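PDB 6IQ1: adenosine 5'-monophosphoramidase HNT1 from Candida albicans, which probably hydrolyses adenosine 5'-monophosphoramidates to AMP and an amine or ammonia, working as a homodimeric histidine triad enzyme. Local coordinates for residues 32-40 / 108-119; 22-30 / 60-71. All coordinates share one frame; numbering follows the deposited sequence.

Contact 1. Residues 32-40 / 108-119; sequences LDIQPIAEA and HLIPKKDEATGL
Ile37 and Ala38 rest on Ile110, Pro111 and Gly118 where, in the HIT fold of this HINT-family enzyme, the loop between strands 28-32 and 42-46 meets the end of strand 107-112 and the turn after it. The contact illustrates how a loop without regular structure can be held by several unlike interactions. Van der Waals packing comes first. Ile37 tucks CG1 into the gap flanked by its own N and C (chi1 78°), which lays that branch on Ile110 CG2 at 3.7 Å, and its CD1 reaches on to the carbonyl carbon of Gly118, 3.5 Å away. Trp123 of the second subunit also packs on Ile37. Ala38 CB sits 3.3 Å from Pro111 O, with the bare CA of Gly118 also near it. Farther along, the ring of Pro111 turns its CD toward Ala40 O.

One backbone hydrogen bond joins the two segments, from Gly118 N to Ile37 O (2.8 Å, 158° at the hydrogen). The turn presenting that N-H is braced from within: Asp114 OD1 accepts from Thr117 N in an Asx motif, and Lys112 NZ gives hydrogen bonds to Thr117 O and Leu119 O.

Ionisable side chains lie toward both ends of the contact. On the solvent-exposed side, Glu39 OE1 and Lys113 NZ form a salt bridge of 3.0 Å that is weak as a hydrogen bond. At the other end are Asp33 and His108, both expected to bind AMP by analogy with relatives. The ND1 of His108 is hydrogen-bonded to His41 NE2, while Asp33 OD2 lies 4.3 Å from that ND1, at the ring edge and near its plane.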
# COMPACT_ATOMS: atom_id res chain seq x y z
N LEU D 32 2.42 -8.14 -14.74
CA LEU D 32 1.88 -6.92 -15.32
C LEU D 32 0.36 -6.87 -15.21
O LEU D 32 -0.34 -7.88 -15.39
CB LEU D 32 2.26 -6.82 -16.79
CG LEU D 32 3.67 -6.37 -17.14
CD1 LEU D 32 3.91 -6.47 -18.66
CD2 LEU D 32 3.95 -4.96 -16.63
N ASP D 33 -0.17 -5.68 -14.93
CA ASP D 33 -1.60 -5.48 -15.00
C ASP D 33 -1.98 -5.36 -16.47
O ASP D 33 -1.47 -4.48 -17.17
CB ASP D 33 -2.02 -4.23 -14.21
CG ASP D 33 -3.52 -4.15 -13.99
OD1 ASP D 33 -4.28 -4.24 -14.98
OD2 ASP D 33 -3.96 -4.01 -12.83
N ILE D 34 -2.84 -6.26 -16.96
CA ILE D 34 -3.19 -6.23 -18.38
C ILE D 34 -4.30 -5.23 -18.71
O ILE D 34 -4.62 -5.07 -19.90
CB ILE D 34 -3.56 -7.64 -18.88
CG1 ILE D 34 -4.93 -8.06 -18.34
CG2 ILE D 34 -2.47 -8.61 -18.49
CD1 ILE D 34 -5.44 -9.35 -18.95
N GLN D 35 -4.86 -4.55 -17.72
CA GLN D 35 -5.66 -3.34 -17.95
C GLN D 35 -5.01 -2.17 -17.23
O GLN D 35 -5.62 -1.56 -16.34
CB GLN D 35 -7.11 -3.53 -17.48
CG GLN D 35 -7.71 -4.87 -17.87
CD GLN D 35 -9.10 -5.11 -17.30
OE1 GLN D 35 -9.24 -5.61 -16.18
NE2 GLN D 35 -10.13 -4.79 -18.07
N PRO D 36 -3.79 -1.81 -17.60
CA PRO D 36 -3.01 -0.88 -16.77
C PRO D 36 -3.57 0.53 -16.78
O PRO D 36 -4.19 0.98 -17.75
CB PRO D 36 -1.62 -0.93 -17.41
CG PRO D 36 -1.89 -1.23 -18.85
CD PRO D 36 -3.08 -2.16 -18.84
N ILE D 37 -3.37 1.24 -15.66
CA ILE D 37 -3.67 2.66 -15.57
C ILE D 37 -2.42 3.51 -15.70
O ILE D 37 -2.51 4.75 -15.72
CB ILE D 37 -4.43 3.00 -14.27
CG1 ILE D 37 -3.49 3.07 -13.07
CG2 ILE D 37 -5.59 2.02 -14.04
CD1 ILE D 37 -4.14 3.60 -11.81
N ALA D 38 -1.25 2.88 -15.79
CA ALA D 38 0.01 3.53 -16.13
C ALA D 38 0.85 2.48 -16.81
O ALA D 38 0.54 1.29 -16.76
CB ALA D 38 0.74 4.08 -14.90
N GLU D 39 1.97 2.91 -17.40
CA GLU D 39 2.70 2.05 -18.33
C GLU D 39 3.07 0.70 -17.71
O GLU D 39 2.63 -0.36 -18.19
CB GLU D 39 3.94 2.77 -18.85
CG GLU D 39 4.63 1.95 -19.91
CD GLU D 39 5.77 2.67 -20.56
OE1 GLU D 39 6.05 3.83 -20.18
OE2 GLU D 39 6.39 2.07 -21.47
N ALA D 40 3.89 0.71 -16.67
CA ALA D 40 4.31 -0.56 -16.06
C ALA D 40 3.59 -0.80 -14.74
O ALA D 40 4.21 -1.04 -13.71
CB ALA D 40 5.82 -0.57 -15.86
N HIS D 108 -0.92 -2.87 -5.85
CA HIS D 108 -0.61 -2.18 -7.10
C HIS D 108 0.66 -1.35 -6.92
O HIS D 108 0.76 -0.55 -5.99
CB HIS D 108 -1.74 -1.26 -7.55
CG HIS D 108 -3.08 -1.92 -7.70
ND1 HIS D 108 -3.55 -2.37 -8.91
CD2 HIS D 108 -4.04 -2.20 -6.79
CE1 HIS D 108 -4.75 -2.90 -8.74
NE2 HIS D 108 -5.07 -2.81 -7.46
N LEU D 109 1.62 -1.54 -7.83
CA LEU D 109 2.76 -0.63 -7.96
C LEU D 109 2.50 0.20 -9.21
O LEU D 109 2.57 -0.31 -10.33
CB LEU D 109 4.08 -1.40 -8.08
CG LEU D 109 5.25 -0.49 -8.48
CD1 LEU D 109 5.44 0.64 -7.47
CD2 LEU D 109 6.54 -1.26 -8.63
N ILE D 110 2.16 1.48 -9.02
CA ILE D 110 1.67 2.29 -10.13
C ILE D 110 2.59 3.48 -10.37
O ILE D 110 2.62 4.40 -9.55
CB ILE D 110 0.25 2.80 -9.89
CG1 ILE D 110 -0.65 1.70 -9.34
CG2 ILE D 110 -0.30 3.38 -11.17
CD1 ILE D 110 -1.97 2.24 -8.79
N PRO D 111 3.34 3.49 -11.47
CA PRO D 111 4.16 4.67 -11.78
C PRO D 111 3.31 5.92 -12.00
O PRO D 111 2.19 5.84 -12.51
CB PRO D 111 4.89 4.24 -13.06
CG PRO D 111 5.02 2.72 -12.89
CD PRO D 111 3.70 2.33 -12.30
N LYS D 112 3.83 7.07 -11.57
CA LYS D 112 3.09 8.33 -11.70
C LYS D 112 3.91 9.30 -12.54
O LYS D 112 4.72 10.06 -12.01
CB LYS D 112 2.76 8.94 -10.32
CG LYS D 112 1.89 10.19 -10.38
CD LYS D 112 0.45 9.84 -10.66
CE LYS D 112 -0.44 11.07 -10.74
NZ LYS D 112 -1.82 10.72 -11.18
N LYS D 113 3.70 9.28 -13.86
CA LYS D 113 4.50 10.07 -14.78
C LYS D 113 3.89 11.43 -15.10
O LYS D 113 4.62 12.35 -15.50
CB LYS D 113 4.73 9.29 -16.08
CG LYS D 113 5.68 8.10 -15.93
CD LYS D 113 5.79 7.31 -17.24
CE LYS D 113 7.24 7.23 -17.72
NZ LYS D 113 7.41 6.12 -18.70
N ASP D 114 2.59 11.58 -14.92
CA ASP D 114 1.88 12.82 -15.20
C ASP D 114 0.57 12.77 -14.44
O ASP D 114 0.33 11.86 -13.65
CB ASP D 114 1.67 13.01 -16.71
CG ASP D 114 0.96 11.82 -17.33
OD1 ASP D 114 -0.26 11.66 -17.10
OD2 ASP D 114 1.64 11.03 -18.04
N GLU D 115 -0.30 13.73 -14.70
CA GLU D 115 -1.57 13.82 -13.99
C GLU D 115 -2.69 13.01 -14.62
O GLU D 115 -3.64 12.65 -13.92
CB GLU D 115 -2.02 15.28 -13.89
CG GLU D 115 -0.93 16.20 -13.38
CD GLU D 115 -1.25 16.76 -12.00
OE1 GLU D 115 -0.29 17.13 -11.27
OE2 GLU D 115 -2.45 16.82 -11.66
N ALA D 116 -2.62 12.73 -15.93
CA ALA D 116 -3.72 12.04 -16.59
C ALA D 116 -3.68 10.54 -16.36
O ALA D 116 -4.73 9.89 -16.32
CB ALA D 116 -3.71 12.34 -18.09
N THR D 117 -2.50 9.97 -16.21
CA THR D 117 -2.34 8.55 -15.99
C THR D 117 -2.00 8.28 -14.52
O THR D 117 -1.90 9.20 -13.70
CB THR D 117 -1.26 7.99 -16.91
OG1 THR D 117 -0.01 8.62 -16.62
CG2 THR D 117 -1.63 8.24 -18.38
N GLY D 118 -1.80 7.01 -14.20
CA GLY D 118 -1.45 6.63 -12.86
C GLY D 118 -2.63 6.80 -11.92
O GLY D 118 -3.76 7.09 -12.33
N LEU D 119 -2.35 6.63 -10.64
CA LEU D 119 -3.39 6.75 -9.63
C LEU D 119 -3.83 8.20 -9.50
O LEU D 119 -2.99 9.11 -9.47
CB LEU D 119 -2.90 6.20 -8.29
CG LEU D 119 -3.93 6.24 -7.17
CD1 LEU D 119 -5.17 5.45 -7.55
CD2 LEU D 119 -3.35 5.71 -5.87

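Contact 2. Residues 22-30 / 60-71; sequences LIETAKTYS and YLSDILPVVKKL
Two strands of a hairpin carrying Ile23 and Thr28 lie against the helix that bears Val67, an alpha-on-beta arrangement within the HIT fold. Strand 22-24 runs roughly antiparallel to helix segment 60-71, at 151° and 9.6 Å between axes, whereas strand 28-30 follows it at 35° and 9.0 Å. The helix is kinked at Pro66, which has no N-H to bond to the turn before.

Val67 meets Ile23, Thr25 and Thr28. Its CG1 lies 4.0 Å from Ile23 CG2, the two side chains running alongside each other but pointing oppositely, and its CG2 turns to the two threonines. Ile23 CD1 lies against the extended alkyl chain of Lys70, 3.6 Å from CD, while the ammonium group of Lys70 continues to Asp148 of the second subunit. Leu71 spreads its methyls between Leu22, Ile23 and Ser30. The hydroxyl of Ser30 is turned back into its own hairpin, where OG donates to Ile23 O at 2.7 Å, in the carbonyl plane and on a lone pair.

Toward the start of the helix segment the chemistry becomes polar. Swung opposite the backbone N (chi1 -178°), the carboxylate of Asp63 takes a hydrogen bond on OD2 from Thr28 OG1; the modelled 2.4 Å is very short and its exact value doubtful. A water links Thr28 OG1 with Lys27 O and Tyr60 O. Lys27 passes over one face of the Tyr60 ring, its CG making a CH-pi contact and its NZ a cation-pi contact at 4.7 Å from the centroid, while NZ also forms a salt bridge with Asp59.

This division is consistent with hydrocarbon contacts pressing the helix onto the hairpin while the directional polar contacts near Asp63 and Tyr60 set its position.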
# COMPACT_ATOMS: atom_id res chain seq x y z
N LEU D 22 6.88 -11.44 -13.61
CA LEU D 22 8.01 -10.57 -13.36
C LEU D 22 8.87 -11.23 -12.28
O LEU D 22 9.65 -12.12 -12.59
CB LEU D 22 7.52 -9.15 -13.00
CG LEU D 22 6.93 -8.27 -14.13
CD1 LEU D 22 6.40 -6.97 -13.58
CD2 LEU D 22 7.96 -7.96 -15.21
N ILE D 23 8.74 -10.83 -11.03
CA ILE D 23 9.49 -11.43 -9.94
C ILE D 23 8.60 -12.45 -9.26
O ILE D 23 7.43 -12.18 -8.99
CB ILE D 23 9.98 -10.35 -8.95
CG1 ILE D 23 11.14 -9.54 -9.57
CG2 ILE D 23 10.39 -10.97 -7.61
CD1 ILE D 23 11.64 -8.38 -8.70
N GLU D 24 9.14 -13.63 -9.00
CA GLU D 24 8.45 -14.61 -8.18
C GLU D 24 9.35 -15.05 -7.03
O GLU D 24 10.58 -15.09 -7.14
CB GLU D 24 8.01 -15.82 -8.99
CG GLU D 24 7.05 -16.69 -8.23
CD GLU D 24 6.68 -17.96 -8.95
OE1 GLU D 24 6.82 -18.03 -10.20
OE2 GLU D 24 6.24 -18.90 -8.24
N THR D 25 8.71 -15.39 -5.91
CA THR D 25 9.36 -15.71 -4.65
C THR D 25 8.68 -16.96 -4.11
O THR D 25 7.62 -17.37 -4.60
CB THR D 25 9.27 -14.49 -3.70
OG1 THR D 25 10.28 -13.52 -4.03
CG2 THR D 25 9.40 -14.85 -2.26
N ALA D 26 9.30 -17.61 -3.12
CA ALA D 26 8.62 -18.69 -2.42
C ALA D 26 7.23 -18.27 -1.97
O ALA D 26 6.29 -19.07 -1.99
CB ALA D 26 9.46 -19.14 -1.21
N LYS D 27 7.07 -17.01 -1.57
CA LYS D 27 5.81 -16.54 -1.01
C LYS D 27 5.05 -15.54 -1.87
O LYS D 27 3.85 -15.35 -1.64
CB LYS D 27 6.05 -15.93 0.38
CG LYS D 27 6.19 -16.99 1.47
CD LYS D 27 6.80 -16.42 2.75
CE LYS D 27 7.31 -17.52 3.69
NZ LYS D 27 6.28 -18.56 3.97
N THR D 28 5.68 -14.91 -2.87
CA THR D 28 5.05 -13.81 -3.57
C THR D 28 5.09 -14.02 -5.08
O THR D 28 6.03 -14.62 -5.61
CB THR D 28 5.74 -12.48 -3.19
OG1 THR D 28 5.60 -12.27 -1.78
CG2 THR D 28 5.13 -11.31 -3.92
N TYR D 29 4.07 -13.50 -5.78
CA TYR D 29 3.97 -13.59 -7.24
C TYR D 29 3.59 -12.24 -7.84
O TYR D 29 2.62 -11.61 -7.41
CB TYR D 29 2.94 -14.65 -7.65
CG TYR D 29 2.94 -14.95 -9.13
CD1 TYR D 29 2.25 -14.14 -10.02
CD2 TYR D 29 3.64 -16.03 -9.64
CE1 TYR D 29 2.25 -14.39 -11.37
CE2 TYR D 29 3.63 -16.31 -11.00
CZ TYR D 29 2.95 -15.49 -11.86
OH TYR D 29 2.95 -15.74 -13.21
N SER D 30 4.34 -11.80 -8.85
CA SER D 30 4.05 -10.51 -9.45
C SER D 30 4.06 -10.58 -10.98
O SER D 30 4.77 -11.39 -11.58
CB SER D 30 5.03 -9.43 -8.93
OG SER D 30 6.36 -9.75 -9.25
N TYR D 60 3.57 -14.06 4.85
CA TYR D 60 3.38 -13.58 3.49
C TYR D 60 3.40 -12.05 3.41
O TYR D 60 3.90 -11.49 2.42
CB TYR D 60 2.07 -14.12 2.93
CG TYR D 60 2.16 -15.58 2.58
CD1 TYR D 60 2.00 -16.56 3.56
CD2 TYR D 60 2.41 -15.98 1.28
CE1 TYR D 60 2.09 -17.88 3.27
CE2 TYR D 60 2.50 -17.31 0.96
CZ TYR D 60 2.34 -18.26 1.96
OH TYR D 60 2.44 -19.59 1.63
N LEU D 61 2.88 -11.36 4.44
CA LEU D 61 2.91 -9.91 4.44
C LEU D 61 4.33 -9.39 4.48
O LEU D 61 4.65 -8.38 3.84
CB LEU D 61 2.12 -9.36 5.62
CG LEU D 61 0.61 -9.57 5.58
CD1 LEU D 61 -0.05 -8.89 6.76
CD2 LEU D 61 0.01 -9.09 4.28
N SER D 62 5.22 -10.08 5.20
CA SER D 62 6.59 -9.58 5.37
C SER D 62 7.35 -9.58 4.06
O SER D 62 8.28 -8.79 3.89
CB SER D 62 7.33 -10.43 6.40
OG SER D 62 6.91 -10.09 7.71
N ASP D 63 6.98 -10.45 3.13
CA ASP D 63 7.72 -10.61 1.89
C ASP D 63 7.26 -9.66 0.78
O ASP D 63 8.01 -9.44 -0.18
CB ASP D 63 7.62 -12.07 1.44
CG ASP D 63 8.39 -12.34 0.18
OD1 ASP D 63 9.62 -12.15 0.18
OD2 ASP D 63 7.77 -12.75 -0.81
N ILE D 64 6.09 -9.05 0.92
CA ILE D 64 5.50 -8.28 -0.17
C ILE D 64 6.30 -7.00 -0.44
O ILE D 64 6.76 -6.77 -1.56
CB ILE D 64 4.03 -7.98 0.14
CG1 ILE D 64 3.20 -9.21 -0.19
CG2 ILE D 64 3.52 -6.74 -0.62
CD1 ILE D 64 1.89 -9.21 0.49
N LEU D 65 6.45 -6.13 0.55
CA LEU D 65 7.12 -4.86 0.29
C LEU D 65 8.58 -5.01 -0.16
O LEU D 65 9.01 -4.19 -1.00
CB LEU D 65 7.01 -3.96 1.53
CG LEU D 65 5.56 -3.57 1.84
CD1 LEU D 65 5.48 -2.70 3.08
CD2 LEU D 65 4.90 -2.90 0.62
N PRO D 66 9.38 -5.97 0.32
CA PRO D 66 10.69 -6.16 -0.32
C PRO D 66 10.59 -6.54 -1.79
O PRO D 66 11.43 -6.11 -2.60
CB PRO D 66 11.33 -7.26 0.53
CG PRO D 66 10.76 -7.03 1.87
CD PRO D 66 9.32 -6.69 1.60
N VAL D 67 9.56 -7.29 -2.18
CA VAL D 67 9.38 -7.55 -3.61
C VAL D 67 9.02 -6.25 -4.34
O VAL D 67 9.56 -5.97 -5.42
CB VAL D 67 8.33 -8.64 -3.83
CG1 VAL D 67 7.96 -8.73 -5.31
CG2 VAL D 67 8.85 -9.97 -3.28
N VAL D 68 8.09 -5.46 -3.78
CA VAL D 68 7.73 -4.19 -4.41
C VAL D 68 8.96 -3.31 -4.55
O VAL D 68 9.19 -2.68 -5.60
CB VAL D 68 6.60 -3.47 -3.63
CG1 VAL D 68 6.23 -2.15 -4.29
CG2 VAL D 68 5.38 -4.35 -3.50
N LYS D 69 9.81 -3.28 -3.52
CA LYS D 69 11.04 -2.50 -3.60
C LYS D 69 11.92 -2.99 -4.73
O LYS D 69 12.45 -2.19 -5.51
CB LYS D 69 11.79 -2.58 -2.27
CG LYS D 69 13.15 -1.95 -2.35
CD LYS D 69 13.74 -1.87 -0.97
CE LYS D 69 15.19 -1.52 -1.03
NZ LYS D 69 15.76 -1.97 0.25
N LYS D 70 12.10 -4.31 -4.84
CA LYS D 70 12.89 -4.85 -5.94
C LYS D 70 12.27 -4.48 -7.30
O LYS D 70 13.00 -4.19 -8.26
CB LYS D 70 13.05 -6.36 -5.77
CG LYS D 70 14.24 -6.93 -6.53
CD LYS D 70 14.33 -8.42 -6.38
CE LYS D 70 15.34 -9.04 -7.34
NZ LYS D 70 15.39 -10.52 -7.17
N LEU D 71 10.93 -4.46 -7.39
CA LEU D 71 10.29 -4.09 -8.65
C LEU D 71 10.55 -2.63 -9.02
O LEU D 71 10.65 -2.31 -10.21
CB LEU D 71 8.78 -4.36 -8.59
CG LEU D 71 8.37 -5.83 -8.66
CD1 LEU D 71 6.96 -6.00 -8.10
CD2 LEU D 71 8.48 -6.37 -10.09
O HOH W 1 3.63 -12.56 -0.16

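How the contacts relate
The two contacts lie about 19 Å apart, centre to centre, yet share one antiparallel sheet and meet directly: Leu109 CD2 of contact 1 packs 3.8 Å from Leu71 CB of contact 2. Strand 107-112 thus serves both, turning successive residues to different surroundings. His108, in contact 1, has its side chain about 3 Å from that of His106, the probable nucleotidylated histidine. From contact 2, the Ile64 side chain comes within about 4 Å of that of Phe107 but remains about 9 Å from that of His106. Contact 1 therefore holds part of the probable AMP site, whereas contact 2 approaches it through Ile64 against Phe107, consistent with a place behind it. Both reach the second subunit.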